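Aldehyde Dehydrogenase (PDB 4O6R) probably oxidises aldehydes to carboxylic acids with NAD(P)+ as cofactor, and binds AMP. Local coordinates at residues Gly276-Ile281 with Glu307-Leu312; Ser293-His298 with Val396-Phe401; Asp345-Gln350 with Asp384-Glu389; Arg353-Gly358 with Pro374-Ala379. All coordinates share one frame; numbering follows the deposited sequence.

Contact 1 (Gly276-Ile281 with Glu307-Leu312); sequences GAAWAI and ERFVAL
Phe309 pushes the CE1 side of its ring against Ala277 and Ala278, and this one side chain carries most of the packing between two helix segments that cross at -46° with their axes 10.4 Å apart. From CB the chain is directed by a first torsion of -179°, CG being anti to the backbone N, which extends the ring across the gap. CD1 is the first ring atom to reach the other helix, 4.2 Å from Ala277 CB. CE1 goes deepest: it lies 3.7 Å from Ala277 CB, and Ala278 N approaches it at the ring edge, 3.6 Å away. CZ touches Ala277 CB at 4.1 Å and more loosely Ile281 CG2, again near the ring plane, at 4.4 Å. CE2 turns to the sheet, where it packs on Leu295, Val396 and Ile376. One turn along, Leu312 adds a methyl-to-methyl touch, its CD2 standing 3.8 Å from Ala278 CB. No hydrogen bond joins the segments; the fit comes from the rim of the ring set against two small alanines. Ala277 also rests on Asn262 of strand 261-264; both helices thus pack on the seven-stranded sheet, while Phe494 of a second subunit packs on Ala278.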
loop_
_atom_site.group_PDB
_atom_site.type_symbol
_atom_site.label_atom_id
_atom_site.label_comp_id
_atom_site.label_asym_id
_atom_site.label_seq_id
_atom_site.Cartn_x
_atom_site.Cartn_y
_atom_site.Cartn_z
ATOM N N GLY A 276 1.628 2.402 35.493
ATOM C CA GLY A 276 0.926 1.924 34.323
ATOM C C GLY A 276 -0.347 1.188 34.674
ATOM O O GLY A 276 -1.372 1.375 34.019
ATOM N N ALA A 277 -0.257 0.325 35.683
ATOM C CA ALA A 277 -1.423 -0.455 36.157
ATOM C C ALA A 277 -2.530 0.440 36.678
ATOM O O ALA A 277 -3.721 0.199 36.390
ATOM C CB ALA A 277 -1.004 -1.436 37.241
ATOM N N ALA A 278 -2.150 1.482 37.411
ATOM C CA ALA A 278 -3.142 2.405 37.964
ATOM C C ALA A 278 -3.864 3.181 36.860
ATOM O O ALA A 278 -5.103 3.255 36.850
ATOM C CB ALA A 278 -2.504 3.325 38.983
ATOM N N TRP A 279 -3.101 3.724 35.914
ATOM C CA TRP A 279 -3.665 4.313 34.719
ATOM C C TRP A 279 -4.595 3.334 34.000
ATOM O O TRP A 279 -5.699 3.695 33.593
ATOM C CB TRP A 279 -2.526 4.779 33.791
ATOM C CG TRP A 279 -2.843 4.865 32.351
ATOM C CD1 TRP A 279 -2.460 3.987 31.366
ATOM C CD2 TRP A 279 -3.582 5.900 31.696
ATOM N NE1 TRP A 279 -2.924 4.414 30.157
ATOM C CE2 TRP A 279 -3.631 5.573 30.328
ATOM C CE3 TRP A 279 -4.221 7.069 32.142
ATOM C CZ2 TRP A 279 -4.295 6.368 29.390
ATOM C CZ3 TRP A 279 -4.882 7.867 31.216
ATOM C CH2 TRP A 279 -4.919 7.518 29.856
ATOM N N ALA A 280 -4.135 2.093 33.823
ATOM C CA ALA A 280 -4.825 1.164 32.963
ATOM C C ALA A 280 -6.211 0.807 33.462
ATOM O O ALA A 280 -7.106 0.531 32.636
ATOM C CB ALA A 280 -3.996 -0.105 32.780
ATOM N N ILE A 281 -6.401 0.775 34.781
ATOM C CA ILE A 281 -7.707 0.399 35.328
ATOM C C ILE A 281 -8.463 1.556 35.963
ATOM O O ILE A 281 -9.686 1.556 35.903
ATOM C CB ILE A 281 -7.619 -0.788 36.293
ATOM C CG1 ILE A 281 -9.011 -1.346 36.687
ATOM C CG2 ILE A 281 -6.849 -0.411 37.552
ATOM C CD1 ILE A 281 -9.889 -1.779 35.519
ATOM N N GLU A 307 1.911 -4.022 47.385
ATOM C CA GLU A 307 2.007 -3.105 48.500
ATOM C C GLU A 307 2.046 -1.661 48.011
ATOM O O GLU A 307 1.375 -0.770 48.584
ATOM C CB GLU A 307 3.212 -3.422 49.376
ATOM C CG GLU A 307 3.238 -2.623 50.659
ATOM C CD GLU A 307 4.411 -2.991 51.543
ATOM O OE1 GLU A 307 5.291 -3.759 51.077
ATOM O OE2 GLU A 307 4.466 -2.496 52.692
ATOM N N ARG A 308 2.811 -1.417 46.952
ATOM C CA ARG A 308 2.893 -0.077 46.402
ATOM C C ARG A 308 1.618 0.313 45.615
ATOM O O ARG A 308 1.132 1.421 45.725
ATOM C CB ARG A 308 4.141 0.046 45.518
ATOM C CG ARG A 308 5.415 0.022 46.359
ATOM C CD ARG A 308 6.617 -0.343 45.534
ATOM N NE ARG A 308 6.962 0.742 44.621
ATOM C CZ ARG A 308 7.979 0.713 43.767
ATOM N NH1 ARG A 308 8.731 -0.367 43.633
ATOM N NH2 ARG A 308 8.197 1.748 42.997
ATOM N N PHE A 309 1.102 -0.619 44.841
ATOM C CA PHE A 309 -0.087 -0.402 44.012
ATOM C C PHE A 309 -1.349 -0.150 44.837
ATOM O O PHE A 309 -2.133 0.765 44.518
ATOM C CB PHE A 309 -0.279 -1.610 43.098
ATOM C CG PHE A 309 -1.457 -1.517 42.169
ATOM C CD1 PHE A 309 -1.557 -0.504 41.250
ATOM C CD2 PHE A 309 -2.423 -2.479 42.192
ATOM C CE1 PHE A 309 -2.640 -0.419 40.386
ATOM C CE2 PHE A 309 -3.502 -2.432 41.317
ATOM C CZ PHE A 309 -3.621 -1.400 40.430
ATOM N N VAL A 310 -1.528 -0.942 45.901
ATOM C CA VAL A 310 -2.650 -0.747 46.823
ATOM C C VAL A 310 -2.535 0.628 47.500
ATOM O O VAL A 310 -3.502 1.371 47.576
ATOM C CB VAL A 310 -2.740 -1.885 47.864
ATOM C CG1 VAL A 310 -3.752 -1.561 48.931
ATOM C CG2 VAL A 310 -3.150 -3.187 47.198
ATOM N N ALA A 311 -1.334 1.002 47.919
ATOM C CA ALA A 311 -1.138 2.321 48.533
ATOM C C ALA A 311 -1.509 3.431 47.584
ATOM O O ALA A 311 -2.249 4.319 47.961
ATOM C CB ALA A 311 0.280 2.500 49.051
ATOM N N LEU A 312 -1.039 3.355 46.337
ATOM C CA LEU A 312 -1.371 4.381 45.337
ATOM C C LEU A 312 -2.888 4.472 45.102
ATOM O O LEU A 312 -3.463 5.555 45.083
ATOM C CB LEU A 312 -0.663 4.076 44.016
ATOM C CG LEU A 312 -0.959 4.991 42.836
ATOM C CD1 LEU A 312 -0.671 6.428 43.217
ATOM C CD2 LEU A 312 -0.126 4.534 41.662
#

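Contact 2 (Ser293-His298 with Val396-Phe401)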
loop_
_atom_site.group_PDB
_atom_site.type_symbol
_atom_site.label_atom_id
_atom_site.label_comp_id
_atom_site.label_asym_id
_atom_site.label_seq_id
_atom_site.Cartn_x
_atom_site.Cartn_y
_atom_site.Cartn_z
ATOM N N SER A 293 -8.045 -4.784 33.352
ATOM C CA SER A 293 -8.865 -5.289 34.474
ATOM C C SER A 293 -8.362 -6.577 35.126
ATOM O O SER A 293 -8.918 -6.999 36.166
ATOM C CB SER A 293 -10.323 -5.484 34.040
ATOM O OG SER A 293 -10.415 -6.276 32.846
ATOM N N ARG A 294 -7.372 -7.206 34.521
ATOM C CA ARG A 294 -6.698 -8.329 35.122
ATOM C C ARG A 294 -5.241 -8.020 35.253
ATOM O O ARG A 294 -4.536 -7.905 34.250
ATOM C CB ARG A 294 -6.869 -9.614 34.291
ATOM C CG ARG A 294 -8.317 -10.062 34.215
ATOM C CD ARG A 294 -8.469 -11.394 33.464
ATOM N NE ARG A 294 -8.166 -11.232 32.044
ATOM C CZ ARG A 294 -7.487 -12.114 31.294
ATOM N NH1 ARG A 294 -7.084 -13.293 31.785
ATOM N NH2 ARG A 294 -7.227 -11.813 30.024
ATOM N N LEU A 295 -4.768 -7.921 36.497
ATOM C CA LEU A 295 -3.382 -7.635 36.751
ATOM C C LEU A 295 -2.746 -8.958 37.056
ATOM O O LEU A 295 -3.142 -9.638 38.007
ATOM C CB LEU A 295 -3.278 -6.637 37.890
ATOM C CG LEU A 295 -1.904 -6.186 38.297
ATOM C CD1 LEU A 295 -1.285 -5.367 37.192
ATOM C CD2 LEU A 295 -1.992 -5.413 39.594
ATOM N N VAL A 296 -1.834 -9.375 36.190
ATOM C CA VAL A 296 -1.301 -10.713 36.184
ATOM C C VAL A 296 0.173 -10.586 36.582
ATOM O O VAL A 296 0.999 -10.136 35.778
ATOM C CB VAL A 296 -1.439 -11.377 34.795
ATOM C CG1 VAL A 296 -0.864 -12.786 34.834
ATOM C CG2 VAL A 296 -2.892 -11.409 34.343
ATOM N N LEU A 297 0.502 -10.950 37.823
ATOM C CA LEU A 297 1.791 -10.584 38.420
ATOM C C LEU A 297 2.675 -11.793 38.656
ATOM O O LEU A 297 2.217 -12.802 39.189
ATOM C CB LEU A 297 1.568 -9.927 39.781
ATOM C CG LEU A 297 0.722 -8.662 39.772
ATOM C CD1 LEU A 297 0.504 -8.216 41.201
ATOM C CD2 LEU A 297 1.404 -7.546 38.981
ATOM N N HIS A 298 3.944 -11.682 38.276
ATOM C CA HIS A 298 4.887 -12.741 38.534
ATOM C C HIS A 298 5.034 -12.912 40.050
ATOM O O HIS A 298 5.151 -11.939 40.784
ATOM C CB HIS A 298 6.253 -12.441 37.923
ATOM C CG HIS A 298 7.161 -13.624 37.917
ATOM N ND1 HIS A 298 7.889 -13.993 39.020
ATOM C CD2 HIS A 298 7.389 -14.573 36.987
ATOM C CE1 HIS A 298 8.564 -15.101 38.765
ATOM N NE2 HIS A 298 8.287 -15.468 37.529
ATOM N N VAL A 396 -9.977 -3.985 39.716
ATOM C CA VAL A 396 -8.962 -4.851 39.096
ATOM C C VAL A 396 -8.834 -6.178 39.843
ATOM O O VAL A 396 -8.884 -6.219 41.068
ATOM C CB VAL A 396 -7.599 -4.113 38.943
ATOM C CG1 VAL A 396 -7.073 -3.631 40.291
ATOM C CG2 VAL A 396 -6.581 -4.977 38.186
ATOM N N THR A 397 -8.740 -7.253 39.074
ATOM C CA THR A 397 -8.573 -8.589 39.598
ATOM C C THR A 397 -7.132 -9.060 39.410
ATOM O O THR A 397 -6.596 -9.008 38.304
ATOM C CB THR A 397 -9.535 -9.560 38.928
ATOM O OG1 THR A 397 -10.880 -9.081 39.121
ATOM C CG2 THR A 397 -9.380 -10.968 39.534
ATOM N N VAL A 398 -6.527 -9.498 40.517
ATOM C CA VAL A 398 -5.129 -9.882 40.531
ATOM C C VAL A 398 -5.000 -11.380 40.515
ATOM O O VAL A 398 -5.670 -12.089 41.301
ATOM C CB VAL A 398 -4.406 -9.363 41.767
ATOM C CG1 VAL A 398 -2.898 -9.597 41.652
ATOM C CG2 VAL A 398 -4.689 -7.893 41.968
ATOM N N LEU A 399 -4.093 -11.837 39.653
ATOM C CA LEU A 399 -3.731 -13.232 39.510
ATOM C C LEU A 399 -2.194 -13.310 39.483
ATOM O O LEU A 399 -1.534 -12.346 39.087
ATOM C CB LEU A 399 -4.289 -13.773 38.191
ATOM C CG LEU A 399 -5.816 -13.774 38.026
ATOM C CD1 LEU A 399 -6.227 -13.886 36.581
ATOM C CD2 LEU A 399 -6.417 -14.880 38.857
ATOM N N ARG A 400 -1.632 -14.431 39.925
ATOM C CA ARG A 400 -0.192 -14.614 39.953
ATOM C C ARG A 400 0.224 -15.763 39.031
ATOM O O ARG A 400 -0.577 -16.653 38.755
ATOM C CB ARG A 400 0.275 -14.922 41.386
ATOM C CG ARG A 400 -0.032 -13.792 42.347
ATOM C CD ARG A 400 0.467 -14.109 43.730
ATOM N NE ARG A 400 0.013 -13.140 44.703
ATOM C CZ ARG A 400 0.736 -12.751 45.740
ATOM N NH1 ARG A 400 1.963 -13.227 45.925
ATOM N NH2 ARG A 400 0.238 -11.840 46.562
ATOM N N PHE A 401 1.480 -15.734 38.595
ATOM C CA PHE A 401 2.046 -16.772 37.738
ATOM C C PHE A 401 3.512 -16.968 37.993
ATOM O O PHE A 401 4.158 -16.132 38.627
ATOM C CB PHE A 401 1.839 -16.422 36.255
ATOM C CG PHE A 401 2.684 -15.261 35.765
ATOM C CD1 PHE A 401 2.273 -13.954 35.979
ATOM C CD2 PHE A 401 3.903 -15.471 35.130
ATOM C CE1 PHE A 401 3.030 -12.878 35.525
ATOM C CE2 PHE A 401 4.662 -14.409 34.669
ATOM C CZ PHE A 401 4.224 -13.104 34.870
HETATM O O HOH W 1 -11.533 -7.128 37.138
#
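Leu295 and Leu297 send their backbone N-H groups to Thr397 O and Leu399 O, each bond 2.8 Å from N to O, and return bonds run from Thr397 N to Ser293 O, from Leu399 N to Leu295 O and from Phe401 N to Leu297 O. The strands are therefore parallel and in continuous register. The Phe401 N bond is the most bent of the five, 147° at the hydrogen. A water lies within hydrogen-bonding distance of Ser293 O and Thr397 OG1 at the start of the pair; the same hydroxyl is also bonded to Val386 O.

Side chains alternate between the two faces. With Leu295 lie Leu297 and Val398, whose CD1 and CG1 meet at 3.7 Å. On the other face Phe401 has its CG between the backbone N and the carbonyl carbon (chi1 71°), and this folds its ring back over the partner strand. Val296 CG1 touches Phe401 CD1 at 3.5 Å, while His298 CA sits over one ring face, a CH-pi contact 3.8 Å from the centroid. The imidazole of His298 then turns its edge to that ring, planes 85° apart.

Strand 261-264 continues the sheet beyond 294-298, and 375-378 beyond 395-401. Helix 302-315 covers the face of Leu295 and Leu297, and helix 404-411 the face of Val296, Leu399 and Phe401.

Contact 3 (Asp345-Gln350 with Asp384-Glu389)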
loop_
_atom_site.group_PDB
_atom_site.type_symbol
_atom_site.label_atom_id
_atom_site.label_comp_id
_atom_site.label_asym_id
_atom_site.label_seq_id
_atom_site.Cartn_x
_atom_site.Cartn_y
_atom_site.Cartn_z
ATOM N N ASP A 345 -19.475 -8.126 46.046
ATOM C CA ASP A 345 -20.116 -9.212 46.811
ATOM C C ASP A 345 -19.754 -10.551 46.209
ATOM O O ASP A 345 -19.322 -11.438 46.928
ATOM C CB ASP A 345 -21.645 -9.081 46.836
ATOM C CG ASP A 345 -22.125 -7.863 47.611
ATOM O OD1 ASP A 345 -21.349 -7.307 48.409
ATOM O OD2 ASP A 345 -23.277 -7.437 47.394
ATOM N N VAL A 346 -19.851 -10.644 44.882
ATOM C CA VAL A 346 -19.482 -11.862 44.154
ATOM C C VAL A 346 -18.022 -12.231 44.446
ATOM O O VAL A 346 -17.711 -13.380 44.716
ATOM C CB VAL A 346 -19.731 -11.737 42.624
ATOM C CG1 VAL A 346 -19.178 -12.948 41.882
ATOM C CG2 VAL A 346 -21.211 -11.616 42.325
ATOM N N ALA A 347 -17.134 -11.252 44.391
ATOM C CA ALA A 347 -15.726 -11.500 44.603
ATOM C C ALA A 347 -15.494 -12.131 45.980
ATOM O O ALA A 347 -14.808 -13.148 46.087
ATOM C CB ALA A 347 -14.933 -10.218 44.474
ATOM N N ARG A 348 -16.069 -11.518 47.012
ATOM C CA ARG A 348 -15.920 -12.043 48.377
ATOM C C ARG A 348 -16.537 -13.458 48.505
ATOM O O ARG A 348 -15.928 -14.369 49.098
ATOM C CB ARG A 348 -16.556 -11.091 49.407
ATOM C CG ARG A 348 -15.905 -9.720 49.571
ATOM C CD ARG A 348 -16.602 -8.961 50.728
ATOM N NE ARG A 348 -16.317 -7.506 50.734
ATOM C CZ ARG A 348 -15.230 -6.973 51.284
ATOM N NH1 ARG A 348 -14.349 -7.756 51.891
ATOM N NH2 ARG A 348 -15.005 -5.665 51.250
ATOM N N GLU A 349 -17.738 -13.638 47.946
ATOM C CA GLU A 349 -18.431 -14.943 47.922
ATOM C C GLU A 349 -17.506 -16.044 47.389
ATOM O O GLU A 349 -17.483 -17.165 47.882
ATOM C CB GLU A 349 -19.694 -14.895 47.032
ATOM C CG GLU A 349 -20.875 -14.069 47.539
ATOM C CD GLU A 349 -21.843 -13.642 46.424
ATOM O OE1 GLU A 349 -22.542 -12.619 46.599
ATOM O OE2 GLU A 349 -21.913 -14.302 45.353
ATOM N N GLN A 350 -16.728 -15.722 46.370
ATOM C CA GLN A 350 -15.848 -16.713 45.745
ATOM C C GLN A 350 -14.437 -16.756 46.355
ATOM O O GLN A 350 -13.533 -17.371 45.790
ATOM C CB GLN A 350 -15.767 -16.469 44.245
ATOM C CG GLN A 350 -17.121 -16.587 43.565
ATOM C CD GLN A 350 -17.010 -16.970 42.099
ATOM O OE1 GLN A 350 -16.341 -16.300 41.312
ATOM N NE2 GLN A 350 -17.681 -18.054 41.723
ATOM N N ASP A 384 -12.500 -17.626 38.287
ATOM C CA ASP A 384 -13.500 -16.952 39.094
ATOM C C ASP A 384 -14.270 -15.914 38.269
ATOM O O ASP A 384 -13.738 -15.358 37.296
ATOM C CB ASP A 384 -12.862 -16.300 40.312
ATOM C CG ASP A 384 -12.336 -17.327 41.318
ATOM O OD1 ASP A 384 -12.789 -18.510 41.318
ATOM O OD2 ASP A 384 -11.469 -16.943 42.128
ATOM N N ARG A 385 -15.508 -15.651 38.681
ATOM C CA ARG A 385 -16.357 -14.694 37.987
ATOM C C ARG A 385 -15.687 -13.341 37.734
ATOM O O ARG A 385 -15.743 -12.829 36.611
ATOM C CB ARG A 385 -17.703 -14.513 38.690
ATOM C CG ARG A 385 -18.604 -15.768 38.650
ATOM C CD ARG A 385 -20.039 -15.509 39.104
ATOM N NE ARG A 385 -20.681 -14.509 38.257
ATOM C CZ ARG A 385 -21.738 -13.759 38.576
ATOM N NH1 ARG A 385 -22.337 -13.860 39.755
ATOM N NH2 ARG A 385 -22.198 -12.878 37.689
ATOM N N VAL A 386 -15.042 -12.761 38.744
ATOM C CA VAL A 386 -14.486 -11.418 38.569
ATOM C C VAL A 386 -13.208 -11.421 37.743
ATOM O O VAL A 386 -12.718 -10.358 37.373
ATOM C CB VAL A 386 -14.283 -10.605 39.877
ATOM C CG1 VAL A 386 -15.608 -10.361 40.574
ATOM C CG2 VAL A 386 -13.247 -11.233 40.790
ATOM N N ALA A 387 -12.679 -12.612 37.476
ATOM C CA ALA A 387 -11.557 -12.809 36.579
ATOM C C ALA A 387 -12.012 -13.118 35.160
ATOM O O ALA A 387 -11.180 -13.154 34.276
ATOM C CB ALA A 387 -10.682 -13.950 37.098
ATOM N N GLN A 388 -13.316 -13.330 34.948
ATOM C CA GLN A 388 -13.862 -13.714 33.641
ATOM C C GLN A 388 -14.805 -12.674 33.054
ATOM O O GLN A 388 -14.785 -12.430 31.848
ATOM C CB GLN A 388 -14.609 -15.052 33.726
ATOM C CG GLN A 388 -13.710 -16.244 33.941
ATOM C CD GLN A 388 -12.893 -16.560 32.693
ATOM O OE1 GLN A 388 -13.391 -16.493 31.568
ATOM N NE2 GLN A 388 -11.642 -16.863 32.885
ATOM N N GLU A 389 -15.618 -12.053 33.896
ATOM C CA GLU A 389 -16.707 -11.216 33.435
ATOM C C GLU A 389 -16.314 -9.752 33.473
ATOM O O GLU A 389 -15.590 -9.326 34.371
ATOM C CB GLU A 389 -17.944 -11.467 34.310
ATOM C CG GLU A 389 -18.393 -12.913 34.259
ATOM C CD GLU A 389 -19.560 -13.242 35.184
ATOM O OE1 GLU A 389 -20.274 -12.323 35.616
ATOM O OE2 GLU A 389 -19.759 -14.444 35.473
HETATM O O HOH W 2 -15.227 -13.777 41.506
HETATM O O HOH W 3 -13.368 -19.341 43.917
#
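Gln350 OE1 is gripped twice, by Arg385 N at 2.8 Å and by a water that donates from the same distance. The Arg385 N-H arrives in the plane of the amide carbonyl, with 155° at the hydrogen. That water also accepts from Val386 N, so one amide oxygen serves two successive backbone N-H groups at the start of the short helical turn, one of them indirectly. A second water donates to both Gln350 O and Asp384 OD1, while Asp384 OD2 is bonded to His381 N.

Arg385 lies across Gln350 at about a right angle, amide and guanidinium planes 80° apart. Its guanidinium forms a side-on, two-nitrogen salt bridge with Glu389: NE meets OE2 and NH2 meets OE1, each at 2.9 Å, which fixes its rotation. A bend at chi3 (60°) brings NH1 back to Val346 CG2, 3.6 Å away, and Val346 CG1 backs the aliphatic part, 3.8 Å from Arg385 CB. Deeper in, Ala347 CB meets Val386 CG1 at 4.0 Å. The C-terminal end of helix 334-349 thus packs against a short, weakly bonded helical turn at about 385-388, in the crossover connection from strand 375-378 to its parallel neighbour 395-401, resembling a minimal beta-alpha-beta unit.

Contact 4 (Arg353-Gly358 with Pro374-Ala379)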
loop_
_atom_site.group_PDB
_atom_site.type_symbol
_atom_site.label_atom_id
_atom_site.label_comp_id
_atom_site.label_asym_id
_atom_site.label_seq_id
_atom_site.Cartn_x
_atom_site.Cartn_y
_atom_site.Cartn_z
ATOM N N ARG A 353 -9.844 -11.763 47.801
ATOM C CA ARG A 353 -9.407 -10.867 48.848
ATOM C C ARG A 353 -9.482 -9.446 48.365
ATOM O O ARG A 353 -8.713 -9.039 47.457
ATOM C CB ARG A 353 -7.976 -11.174 49.291
ATOM C CG ARG A 353 -7.832 -12.540 49.881
ATOM C CD ARG A 353 -6.384 -12.809 50.176
ATOM N NE ARG A 353 -5.915 -11.823 51.130
ATOM C CZ ARG A 353 -4.705 -11.301 51.110
ATOM N NH1 ARG A 353 -3.820 -11.675 50.195
ATOM N NH2 ARG A 353 -4.375 -10.403 52.016
ATOM N N VAL A 354 -10.394 -8.685 48.963
ATOM C CA VAL A 354 -10.477 -7.256 48.663
ATOM C C VAL A 354 -9.347 -6.527 49.407
ATOM O O VAL A 354 -9.378 -6.406 50.629
ATOM C CB VAL A 354 -11.830 -6.644 49.043
ATOM C CG1 VAL A 354 -11.892 -5.183 48.609
ATOM C CG2 VAL A 354 -12.967 -7.389 48.378
ATOM N N LEU A 355 -8.354 -6.061 48.666
ATOM C CA LEU A 355 -7.160 -5.452 49.266
ATOM C C LEU A 355 -7.359 -3.968 49.560
ATOM O O LEU A 355 -6.751 -3.444 50.479
ATOM C CB LEU A 355 -5.949 -5.679 48.375
ATOM C CG LEU A 355 -5.616 -7.143 48.077
ATOM C CD1 LEU A 355 -4.383 -7.270 47.196
ATOM C CD2 LEU A 355 -5.399 -7.884 49.401
ATOM N N THR A 356 -8.210 -3.298 48.775
ATOM C CA THR A 356 -8.665 -1.934 49.088
ATOM C C THR A 356 -9.968 -1.679 48.345
ATOM O O THR A 356 -10.298 -2.381 47.367
ATOM C CB THR A 356 -7.629 -0.847 48.711
ATOM O OG1 THR A 356 -8.065 0.445 49.206
ATOM C CG2 THR A 356 -7.450 -0.739 47.190
ATOM N N GLY A 357 -10.734 -0.718 48.846
ATOM C CA GLY A 357 -11.947 -0.288 48.191
ATOM C C GLY A 357 -13.086 -1.259 48.318
ATOM O O GLY A 357 -13.223 -1.920 49.335
ATOM N N GLY A 358 -13.932 -1.293 47.299
ATOM C CA GLY A 358 -15.103 -2.186 47.313
ATOM C C GLY A 358 -16.397 -1.542 47.767
ATOM O O GLY A 358 -17.448 -2.190 47.796
ATOM N N PRO A 374 -11.605 2.981 44.288
ATOM C CA PRO A 374 -10.768 2.057 43.519
ATOM C C PRO A 374 -10.670 0.744 44.265
ATOM O O PRO A 374 -10.390 0.736 45.466
ATOM C CB PRO A 374 -9.409 2.761 43.461
ATOM C CG PRO A 374 -9.722 4.207 43.624
ATOM C CD PRO A 374 -10.943 4.281 44.515
ATOM N N THR A 375 -10.956 -0.342 43.567
ATOM C CA THR A 375 -11.127 -1.648 44.179
ATOM C C THR A 375 -10.129 -2.643 43.552
ATOM O O THR A 375 -9.995 -2.710 42.329
ATOM C CB THR A 375 -12.571 -2.112 44.003
ATOM O OG1 THR A 375 -13.458 -1.179 44.639
ATOM C CG2 THR A 375 -12.787 -3.451 44.606
ATOM N N ILE A 376 -9.401 -3.342 44.416
ATOM C CA ILE A 376 -8.404 -4.333 44.047
ATOM C C ILE A 376 -8.734 -5.644 44.751
ATOM O O ILE A 376 -8.793 -5.682 45.982
ATOM C CB ILE A 376 -6.988 -3.857 44.468
ATOM C CG1 ILE A 376 -6.619 -2.568 43.756
ATOM C CG2 ILE A 376 -5.921 -4.918 44.165
ATOM C CD1 ILE A 376 -5.357 -1.941 44.317
ATOM N N VAL A 377 -8.921 -6.714 43.975
ATOM C CA VAL A 377 -9.297 -8.008 44.511
ATOM C C VAL A 377 -8.318 -9.049 44.029
ATOM O O VAL A 377 -8.131 -9.198 42.823
ATOM C CB VAL A 377 -10.693 -8.459 44.027
ATOM C CG1 VAL A 377 -10.993 -9.860 44.498
ATOM C CG2 VAL A 377 -11.754 -7.502 44.507
ATOM N N GLU A 378 -7.714 -9.781 44.957
ATOM C CA GLU A 378 -6.900 -10.904 44.576
ATOM C C GLU A 378 -7.784 -12.138 44.459
ATOM O O GLU A 378 -8.409 -12.536 45.445
ATOM C CB GLU A 378 -5.746 -11.103 45.540
ATOM C CG GLU A 378 -4.781 -12.163 45.047
ATOM C CD GLU A 378 -3.307 -11.898 45.394
ATOM O OE1 GLU A 378 -2.953 -11.031 46.230
ATOM O OE2 GLU A 378 -2.500 -12.610 44.808
ATOM N N ALA A 379 -7.850 -12.731 43.262
ATOM C CA ALA A 379 -8.774 -13.856 43.014
ATOM C C ALA A 379 -8.167 -15.189 43.391
ATOM O O ALA A 379 -6.963 -15.388 43.271
ATOM C CB ALA A 379 -9.205 -13.908 41.570
HETATM O O HOH W 4 -2.159 -9.807 48.537
HETATM O O HOH W 5 -9.411 2.230 47.553
#
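Arg353 and Glu378 form an antiparallel hydrogen-bonded pair, Arg353 N to Glu378 O at 2.9 Å and Glu378 N to Arg353 O at 2.8 Å, and Val354 faces Val377 as the next, non-hydrogen-bonded pair. Regularity then falters. Leu355 N donates to Ile376 O at 2.7 Å, but Ile376 N turns to Thr356 O, so two residues stand opposite one, a geometry resembling a beta bulge; Leu355 has a helix-like psi of -29°, and the buried Thr356 N has no partner in the model. Gly357, at phi 74°, lets its CA come within 3.3 Å of Pro374 O. Beyond it Gly358 N makes a weak bond to Thr375 OG1, whose stronger partner is Arg373 O.

Arg353 and Glu378 run side by side, yet their NH1 and OE1 stay 4.1 Å apart, beyond a salt bridge; a water donates to OE1 and accepts a weak bond from NH1, and Glu378 OE2 is engaged by Arg400. Leu355 CD2 lies over one face of the Arg353 guanidinium. Next to this polar end, the Leu355 and Ile376 side chains cross at about a right angle, CD1 of the first touching CG2 of the second, and Thr356 CG2 touches Ile376 CD1 at 3.8 Å. Val354 CG2 meets Val377 CG2 at 4.1 Å on the other face. The strands make a beta hairpin with a long connecting loop, and strand 353-356 closes one edge of the mixed seven-stranded sheet within the chain.

How the contacts relate
Contacts 2 and 4 belong to one sheet: strand 395-401 pairs with 294-298 in contact 2 and also lies beside 375-378, the inner strand of contact 4. The parallel pair is almost wholly buried, whereas the antiparallel pair at the edge has charged and water-linked side chains. Arg400 and Glu378 tie the two together by a salt bridge. Contacts 1 and 3 are helix packing on opposite faces of the sheet, contact 1 on the side of Ile376 and Leu295, contact 3 on the side of Val377. Contact 1 is purely apolar, while contact 3 adds polar bonds and bridging waters to a small apolar core. Contact 4 is nested in the loop closed by contact 3.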